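Local coordinates for major capsid protein (Faustovirus, PDB 5J7O), which probably builds most of the capsid shell of a large double-stranded DNA virus, folding as a double jelly-roll and associating in threes, at residues V104-L109 / Q292-V297; D525-K530 / L567-C572. All coordinates share one frame; numbering follows the deposited sequence.

How the contacts relate
Both contacts are buried, but they share no strand. Contact 1 pairs two neighbouring antiparallel strands of one sheet, so backbone hydrogen bonds carry it. Contact 2 spans the gap between two separate sheets, and only apolar side chains meet there. The centres of contact 1 and contact 2 lie about 35 Å apart, and their nearest atoms about 20 Å apart. Contact 1 also has a polar face, where a histidine and three amides gather, with H106 and N294 packed against a second subunit. Polar groups of contact 2 bond elsewhere, among them R528 to E535 and E595, and C572 O to Y71 of a third subunit. The surface buried falls from 657 to 191 Å².

Contact 1 of 2, residues V104-L109 / Q292-V297; sequences VVHVQL and QLNMFV
V104 meets F296 at the start of the pairing. Its CG2 lies at the edge of the F296 ring, 3.6 Å from F296 CB. V105 N bonds V297 O at 2.8 Å, and V297 N returns the bond to V105 O. This is regular antiparallel pairing, fitting a sheet of the double jelly-roll: hydrogen-bonded pairs V105/V297, V107/M295 and L109/L293 alternate with non-hydrogen-bonded ones.

H106 sits opposite F296, its CB over one face of the phenyl ring. The two rings are nearly parallel, 9° apart, but offset, with little overlap. With CG anti to the backbone N (chi1 174°), the imidazole leans diagonally across to N294 on the partner strand. H106 NE2 donates to N294 OD1 at 3.2 Å, in the ring plane and on a lone pair.

V107 CB touches the methyl CE of M295 at 4.1 Å. Q108 NE2 gives N294 OD1 its second bond, at 2.9 Å. The two amide planes stand almost perpendicular, at 85°. N294 ND2 bonds Q292 OE1 at 3.0 Å, so both ends of the amide are held. L109 closes the run against L293, with CD1 near M295 CE.

Strand 389-401 pairs with the other edge of 99-109, and its Q390 OE1 accepts from Q292 NE2. F186 of strand 186-193 and L185 of helix 181-185 cover the valine and methionine face. R541 of the second subunit packs on H106 and N294.

Contact 2 of 2, residues D525-K530 / L567-C572; sequences DTVRVK and LFLNFC
V527 and V529 meet L567, L569 and F571 across the gap between two sheets. The shortest approach joins V527 CG2 to L567 CD2, at 3.6 Å, where the two side chains pass one another head to tail. The second methyl of V527, CG1, lies 4.1 Å from L569 CD2. L569 is forked between the valines: its other methyl, CD1, is 3.9 Å from V529 CG2. V529 CG1 comes to the edge of the F571 ring, near the ring plane, and is 4.1 Å from F571 CZ. Each valine thus uses both methyls, one for each of two partners. In V529, CG1 is anti to the backbone N (chi1 178°), which makes it the methyl directed at F571 and CG2 the one that meets L569.

The strand axes are 10.0 Å apart at their closest, with directions differing by 26°. This is face-to-face sheet packing, as in a beta sandwich, and fits one jelly-roll of the double jelly-roll fold. Strand 526-531 belongs to the sheet with 592-597 and 534-541. Strand 567-570 is an outermost strand of the other sheet, beside 444-453.

L449 touches V527 and L567, and Y545 of helix 542-552 packs on both leucines. On the other side of its strand, R528 forms salt bridges with E535 and E595. Around F571, N570 OD1 accepts from C572 N at 2.9 Å in an Asx turn. C572 O takes a hydrogen bond from Y71 OH of the third subunit.

Contact 1 of 2, residues V104-L109 / Q292-V297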
ATOM      1  N   VAL B 104     -25.561   3.813  10.071  1.00 34.85           N
ATOM      2  CA  VAL B 104     -24.925   2.615   9.537  1.00 34.53           C
ATOM      3  C   VAL B 104     -25.874   1.443   9.753  1.00 33.25           C
ATOM      4  O   VAL B 104     -26.547   1.355  10.784  1.00 33.13           O
ATOM      5  CB  VAL B 104     -23.540   2.378  10.183  1.00 37.08           C
ATOM      6  CG1 VAL B 104     -23.666   2.113  11.677  1.00 37.73           C
ATOM      7  CG2 VAL B 104     -22.805   1.250   9.488  1.00 38.44           C
ATOM      8  N   VAL B 105     -25.946   0.555   8.765  1.00 33.02           N
ATOM      9  CA  VAL B 105     -26.922  -0.529   8.748  1.00 33.43           C
ATOM     10  C   VAL B 105     -26.182  -1.853   8.875  1.00 34.41           C
ATOM     11  O   VAL B 105     -25.335  -2.186   8.038  1.00 35.70           O
ATOM     12  CB  VAL B 105     -27.776  -0.501   7.473  1.00 33.41           C
ATOM     13  CG1 VAL B 105     -28.701  -1.703   7.433  1.00 33.53           C
ATOM     14  CG2 VAL B 105     -28.575   0.788   7.396  1.00 33.77           C
ATOM     15  N   HIS B 106     -26.508  -2.609   9.921  1.00 34.48           N
ATOM     16  CA  HIS B 106     -25.959  -3.945  10.105  1.00 34.67           C
ATOM     17  C   HIS B 106     -26.754  -4.935   9.264  1.00 37.01           C
ATOM     18  O   HIS B 106     -27.971  -5.055   9.430  1.00 37.36           O
ATOM     19  CB  HIS B 106     -25.999  -4.338  11.580  1.00 32.90           C
ATOM     20  CG  HIS B 106     -25.574  -5.750  11.845  1.00 33.93           C
ATOM     21  ND1 HIS B 106     -26.121  -6.515  12.854  1.00 35.18           N
ATOM     22  CD2 HIS B 106     -24.651  -6.533  11.239  1.00 34.76           C
ATOM     23  CE1 HIS B 106     -25.558  -7.709  12.853  1.00 35.07           C
ATOM     24  NE2 HIS B 106     -24.662  -7.747  11.883  1.00 34.49           N
ATOM     25  N   VAL B 107     -26.077  -5.632   8.355  1.00 37.93           N
ATOM     26  CA  VAL B 107     -26.692  -6.668   7.534  1.00 38.30           C
ATOM     27  C   VAL B 107     -26.020  -7.994   7.855  1.00 37.68           C
ATOM     28  O   VAL B 107     -24.793  -8.065   7.972  1.00 36.05           O
ATOM     29  CB  VAL B 107     -26.586  -6.356   6.028  1.00 37.56           C
ATOM     30  CG1 VAL B 107     -27.420  -7.345   5.223  1.00 35.99           C
ATOM     31  CG2 VAL B 107     -27.019  -4.927   5.747  1.00 37.88           C
ATOM     32  N   GLN B 108     -26.828  -9.043   7.997  1.00 37.42           N
ATOM     33  CA  GLN B 108     -26.340 -10.363   8.375  1.00 37.58           C
ATOM     34  C   GLN B 108     -26.893 -11.388   7.398  1.00 37.70           C
ATOM     35  O   GLN B 108     -28.111 -11.569   7.307  1.00 39.63           O
ATOM     36  CB  GLN B 108     -26.749 -10.705   9.810  1.00 39.25           C
ATOM     37  CG  GLN B 108     -25.894 -11.770  10.468  1.00 40.25           C
ATOM     38  CD  GLN B 108     -26.242 -11.962  11.932  1.00 41.22           C
ATOM     39  OE1 GLN B 108     -27.385 -12.258  12.275  1.00 41.97           O
ATOM     40  NE2 GLN B 108     -25.257 -11.784  12.803  1.00 41.86           N
ATOM     41  N   LEU B 109     -26.000 -12.057   6.675  1.00 38.26           N
ATOM     42  CA  LEU B 109     -26.371 -13.038   5.664  1.00 39.92           C
ATOM     43  C   LEU B 109     -25.907 -14.419   6.110  1.00 40.41           C
ATOM     44  O   LEU B 109     -24.745 -14.593   6.492  1.00 40.72           O
ATOM     45  CB  LEU B 109     -25.764 -12.673   4.308  1.00 39.65           C
ATOM     46  CG  LEU B 109     -26.080 -11.247   3.850  1.00 41.17           C
ATOM     47  CD1 LEU B 109     -25.339 -10.901   2.567  1.00 42.20           C
ATOM     48  CD2 LEU B 109     -27.579 -11.061   3.673  1.00 40.24           C
ATOM     49  N   GLN B 292     -20.935 -16.755   7.763  1.00 42.60           N
ATOM     50  CA  GLN B 292     -21.941 -15.718   7.944  1.00 39.21           C
ATOM     51  C   GLN B 292     -21.328 -14.345   7.701  1.00 38.13           C
ATOM     52  O   GLN B 292     -20.440 -13.912   8.440  1.00 40.24           O
ATOM     53  CB  GLN B 292     -22.530 -15.797   9.351  1.00 38.24           C
ATOM     54  CG  GLN B 292     -23.530 -14.695   9.667  1.00 38.54           C
ATOM     55  CD  GLN B 292     -23.937 -14.677  11.128  1.00 38.77           C
ATOM     56  OE1 GLN B 292     -23.279 -14.051  11.959  1.00 40.34           O
ATOM     57  NE2 GLN B 292     -25.027 -15.364  11.447  1.00 37.08           N
ATOM     58  N   LEU B 293     -21.800 -13.666   6.658  1.00 35.50           N
ATOM     59  CA  LEU B 293     -21.256 -12.366   6.291  1.00 34.79           C
ATOM     60  C   LEU B 293     -21.937 -11.279   7.114  1.00 32.50           C
ATOM     61  O   LEU B 293     -23.162 -11.121   7.055  1.00 29.25           O
ATOM     62  CB  LEU B 293     -21.441 -12.115   4.797  1.00 35.41           C
ATOM     63  CG  LEU B 293     -20.747 -10.870   4.240  1.00 34.93           C
ATOM     64  CD1 LEU B 293     -19.249 -10.941   4.489  1.00 32.59           C
ATOM     65  CD2 LEU B 293     -21.038 -10.709   2.756  1.00 35.76           C
ATOM     66  N   ASN B 294     -21.145 -10.534   7.879  1.00 33.57           N
ATOM     67  CA  ASN B 294     -21.639  -9.437   8.703  1.00 34.33           C
ATOM     68  C   ASN B 294     -21.082  -8.130   8.162  1.00 36.50           C
ATOM     69  O   ASN B 294     -19.862  -7.959   8.071  1.00 38.57           O
ATOM     70  CB  ASN B 294     -21.245  -9.627  10.166  1.00 34.67           C
ATOM     71  CG  ASN B 294     -22.035 -10.727  10.842  1.00 37.66           C
ATOM     72  OD1 ASN B 294     -23.088 -10.478  11.427  1.00 38.33           O
ATOM     73  ND2 ASN B 294     -21.531 -11.952  10.764  1.00 40.82           N
ATOM     74  N   MET B 295     -21.976  -7.213   7.805  1.00 37.64           N
ATOM     75  CA  MET B 295     -21.595  -5.925   7.254  1.00 37.15           C
ATOM     76  C   MET B 295     -22.258  -4.811   8.050  1.00 36.85           C
ATOM     77  O   MET B 295     -23.378  -4.960   8.545  1.00 38.38           O
ATOM     78  CB  MET B 295     -21.987  -5.814   5.773  1.00 39.13           C
ATOM     79  CG  MET B 295     -21.367  -6.888   4.891  1.00 41.48           C
ATOM     80  SD  MET B 295     -21.881  -6.796   3.163  1.00 40.81           S
ATOM     81  CE  MET B 295     -23.636  -7.127   3.301  1.00 39.93           C
ATOM     82  N   PHE B 296     -21.542  -3.699   8.184  1.00 35.13           N
ATOM     83  CA  PHE B 296     -22.076  -2.451   8.724  1.00 32.92           C
ATOM     84  C   PHE B 296     -21.943  -1.424   7.605  1.00 32.53           C
ATOM     85  O   PHE B 296     -20.922  -0.743   7.489  1.00 31.57           O
ATOM     86  CB  PHE B 296     -21.338  -2.015   9.993  1.00 31.20           C
ATOM     87  CG  PHE B 296     -21.875  -2.633  11.254  1.00 30.17           C
ATOM     88  CD1 PHE B 296     -21.530  -3.925  11.610  1.00 30.48           C
ATOM     89  CD2 PHE B 296     -22.717  -1.916  12.089  1.00 29.75           C
ATOM     90  CE1 PHE B 296     -22.019  -4.495  12.772  1.00 29.23           C
ATOM     91  CE2 PHE B 296     -23.209  -2.479  13.253  1.00 29.65           C
ATOM     92  CZ  PHE B 296     -22.860  -3.770  13.595  1.00 30.18           C
ATOM     93  N   VAL B 297     -22.976  -1.324   6.774  1.00 32.62           N
ATOM     94  CA  VAL B 297     -22.944  -0.462   5.598  1.00 31.99           C
ATOM     95  C   VAL B 297     -23.322   0.956   6.014  1.00 34.61           C
ATOM     96  O   VAL B 297     -24.463   1.189   6.438  1.00 36.08           O
ATOM     97  CB  VAL B 297     -23.881  -0.978   4.495  1.00 29.09           C
ATOM     98  CG1 VAL B 297     -23.779  -0.100   3.258  1.00 26.58           C
ATOM     99  CG2 VAL B 297     -23.547  -2.423   4.154  1.00 28.80           C
TER

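Contact 2 of 2, residues D525-K530 / L567-C572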
ATOM      1  N   ASP B 525     -12.518   8.508 -24.155  1.00 37.38           N
ATOM      2  CA  ASP B 525     -11.302   9.139 -24.655  1.00 37.87           C
ATOM      3  C   ASP B 525     -11.215  10.600 -24.230  1.00 36.00           C
ATOM      4  O   ASP B 525     -10.223  11.017 -23.624  1.00 35.28           O
ATOM      5  CB  ASP B 525     -11.234   9.030 -26.183  1.00 40.30           C
ATOM      6  CG  ASP B 525     -10.971   7.615 -26.657  1.00 42.99           C
ATOM      7  OD1 ASP B 525     -10.376   6.828 -25.891  1.00 41.97           O
ATOM      8  OD2 ASP B 525     -11.357   7.290 -27.800  1.00 45.48           O
ATOM      9  N   THR B 526     -12.241  11.387 -24.545  1.00 34.39           N
ATOM     10  CA  THR B 526     -12.288  12.799 -24.201  1.00 34.06           C
ATOM     11  C   THR B 526     -13.645  13.126 -23.594  1.00 35.78           C
ATOM     12  O   THR B 526     -14.637  12.434 -23.834  1.00 37.49           O
ATOM     13  CB  THR B 526     -12.048  13.699 -25.425  1.00 32.96           C
ATOM     14  OG1 THR B 526     -13.192  13.650 -26.285  1.00 32.15           O
ATOM     15  CG2 THR B 526     -10.817  13.248 -26.204  1.00 32.97           C
ATOM     16  N   VAL B 527     -13.678  14.194 -22.798  1.00 34.79           N
ATOM     17  CA  VAL B 527     -14.914  14.686 -22.198  1.00 28.72           C
ATOM     18  C   VAL B 527     -14.945  16.206 -22.322  1.00 37.93           C
ATOM     19  O   VAL B 527     -13.924  16.876 -22.160  1.00 38.91           O
ATOM     20  CB  VAL B 527     -15.055  14.248 -20.723  1.00 28.22           C
ATOM     21  CG1 VAL B 527     -16.249  14.927 -20.063  1.00 28.31           C
ATOM     22  CG2 VAL B 527     -15.204  12.739 -20.633  1.00 34.75           C
ATOM     23  N   ARG B 528     -16.129  16.739 -22.626  1.00 39.13           N
ATOM     24  CA  ARG B 528     -16.363  18.173 -22.729  1.00 38.14           C
ATOM     25  C   ARG B 528     -17.633  18.515 -21.964  1.00 35.26           C
ATOM     26  O   ARG B 528     -18.600  17.749 -21.981  1.00 32.95           O
ATOM     27  CB  ARG B 528     -16.481  18.604 -24.200  1.00 40.58           C
ATOM     28  CG  ARG B 528     -16.766  20.081 -24.425  1.00 45.18           C
ATOM     29  CD  ARG B 528     -16.440  20.467 -25.860  1.00 49.08           C
ATOM     30  NE  ARG B 528     -17.616  20.890 -26.615  1.00 52.82           N
ATOM     31  CZ  ARG B 528     -17.870  22.150 -26.957  1.00 56.66           C
ATOM     32  NH1 ARG B 528     -17.034  23.116 -26.604  1.00 57.72           N
ATOM     33  NH2 ARG B 528     -18.964  22.445 -27.646  1.00 58.27           N
ATOM     34  N   VAL B 529     -17.623  19.657 -21.282  1.00 35.30           N
ATOM     35  CA  VAL B 529     -18.749  20.098 -20.464  1.00 36.28           C
ATOM     36  C   VAL B 529     -19.255  21.420 -21.021  1.00 36.35           C
ATOM     37  O   VAL B 529     -18.533  22.425 -21.006  1.00 36.72           O
ATOM     38  CB  VAL B 529     -18.360  20.235 -18.983  1.00 36.10           C
ATOM     39  CG1 VAL B 529     -19.543  20.730 -18.176  1.00 36.55           C
ATOM     40  CG2 VAL B 529     -17.860  18.901 -18.444  1.00 34.69           C
ATOM     41  N   LYS B 530     -20.497  21.419 -21.501  1.00 39.70           N
ATOM     42  CA  LYS B 530     -21.107  22.580 -22.138  1.00 44.14           C
ATOM     43  C   LYS B 530     -22.465  22.829 -21.500  1.00 45.47           C
ATOM     44  O   LYS B 530     -23.322  21.940 -21.499  1.00 46.83           O
ATOM     45  CB  LYS B 530     -21.249  22.359 -23.647  1.00 48.19           C
ATOM     46  CG  LYS B 530     -21.935  23.486 -24.393  1.00 52.66           C
ATOM     47  CD  LYS B 530     -22.104  23.130 -25.859  1.00 56.71           C
ATOM     48  CE  LYS B 530     -22.739  24.267 -26.637  1.00 61.15           C
ATOM     49  NZ  LYS B 530     -22.873  23.934 -28.083  1.00 63.80           N
ATOM     50  N   LEU B 567     -14.077   9.384 -13.644  1.00 35.92           N
ATOM     51  CA  LEU B 567     -13.773  10.772 -13.956  1.00 34.73           C
ATOM     52  C   LEU B 567     -14.497  11.696 -12.986  1.00 35.29           C
ATOM     53  O   LEU B 567     -15.605  11.400 -12.527  1.00 35.78           O
ATOM     54  CB  LEU B 567     -14.152  11.119 -15.402  1.00 33.53           C
ATOM     55  CG  LEU B 567     -13.149  10.711 -16.488  1.00 32.89           C
ATOM     56  CD1 LEU B 567     -13.103   9.201 -16.688  1.00 32.12           C
ATOM     57  CD2 LEU B 567     -13.463  11.413 -17.796  1.00 32.21           C
ATOM     58  N   PHE B 568     -13.857  12.822 -12.683  1.00 34.82           N
ATOM     59  CA  PHE B 568     -14.324  13.765 -11.671  1.00 33.91           C
ATOM     60  C   PHE B 568     -14.361  15.154 -12.293  1.00 34.12           C
ATOM     61  O   PHE B 568     -13.309  15.763 -12.517  1.00 35.50           O
ATOM     62  CB  PHE B 568     -13.411  13.727 -10.441  1.00 35.13           C
ATOM     63  CG  PHE B 568     -13.916  14.523  -9.270  1.00 35.97           C
ATOM     64  CD1 PHE B 568     -13.576  15.858  -9.122  1.00 36.53           C
ATOM     65  CD2 PHE B 568     -14.713  13.930  -8.303  1.00 36.45           C
ATOM     66  CE1 PHE B 568     -14.030  16.590  -8.043  1.00 34.21           C
ATOM     67  CE2 PHE B 568     -15.171  14.659  -7.220  1.00 36.00           C
ATOM     68  CZ  PHE B 568     -14.829  15.990  -7.091  1.00 33.91           C
ATOM     69  N   LEU B 569     -15.564  15.652 -12.580  1.00 31.69           N
ATOM     70  CA  LEU B 569     -15.746  16.974 -13.172  1.00 31.85           C
ATOM     71  C   LEU B 569     -15.980  17.976 -12.045  1.00 32.26           C
ATOM     72  O   LEU B 569     -17.065  18.015 -11.461  1.00 33.59           O
ATOM     73  CB  LEU B 569     -16.917  16.976 -14.151  1.00 32.74           C
ATOM     74  CG  LEU B 569     -17.114  15.780 -15.089  1.00 33.32           C
ATOM     75  CD1 LEU B 569     -18.371  15.970 -15.926  1.00 34.10           C
ATOM     76  CD2 LEU B 569     -15.909  15.574 -15.983  1.00 31.92           C
ATOM     77  N   ASN B 570     -14.976  18.798 -11.755  1.00 32.43           N
ATOM     78  CA  ASN B 570     -15.002  19.677 -10.593  1.00 34.90           C
ATOM     79  C   ASN B 570     -15.416  21.091 -10.982  1.00 37.80           C
ATOM     80  O   ASN B 570     -15.017  21.606 -12.031  1.00 37.63           O
ATOM     81  CB  ASN B 570     -13.633  19.707  -9.911  1.00 36.38           C
ATOM     82  CG  ASN B 570     -13.634  20.530  -8.640  1.00 39.25           C
ATOM     83  OD1 ASN B 570     -14.684  20.790  -8.052  1.00 41.41           O
ATOM     84  ND2 ASN B 570     -12.450  20.944  -8.204  1.00 40.03           N
ATOM     85  N   PHE B 571     -16.216  21.721 -10.115  1.00 39.04           N
ATOM     86  CA  PHE B 571     -16.655  23.097 -10.312  1.00 39.52           C
ATOM     87  C   PHE B 571     -16.496  23.943  -9.054  1.00 38.81           C
ATOM     88  O   PHE B 571     -16.941  25.097  -9.037  1.00 40.88           O
ATOM     89  CB  PHE B 571     -18.113  23.137 -10.782  1.00 39.98           C
ATOM     90  CG  PHE B 571     -18.395  22.242 -11.951  1.00 41.18           C
ATOM     91  CD1 PHE B 571     -18.045  22.626 -13.234  1.00 42.33           C
ATOM     92  CD2 PHE B 571     -19.010  21.015 -11.767  1.00 42.46           C
ATOM     93  CE1 PHE B 571     -18.306  21.804 -14.313  1.00 44.13           C
ATOM     94  CE2 PHE B 571     -19.273  20.189 -12.841  1.00 44.08           C
ATOM     95  CZ  PHE B 571     -18.920  20.584 -14.116  1.00 45.16           C
ATOM     96  N   CYS B 572     -15.886  23.401  -8.003  1.00 36.51           N
ATOM     97  CA  CYS B 572     -15.615  24.143  -6.782  1.00 37.10           C
ATOM     98  C   CYS B 572     -14.135  24.025  -6.443  1.00 37.62           C
ATOM     99  O   CYS B 572     -13.424  23.162  -6.964  1.00 37.27           O
ATOM    100  CB  CYS B 572     -16.467  23.639  -5.608  1.00 37.66           C
ATOM    101  SG  CYS B 572     -16.107  21.944  -5.100  1.00 38.42           S
TER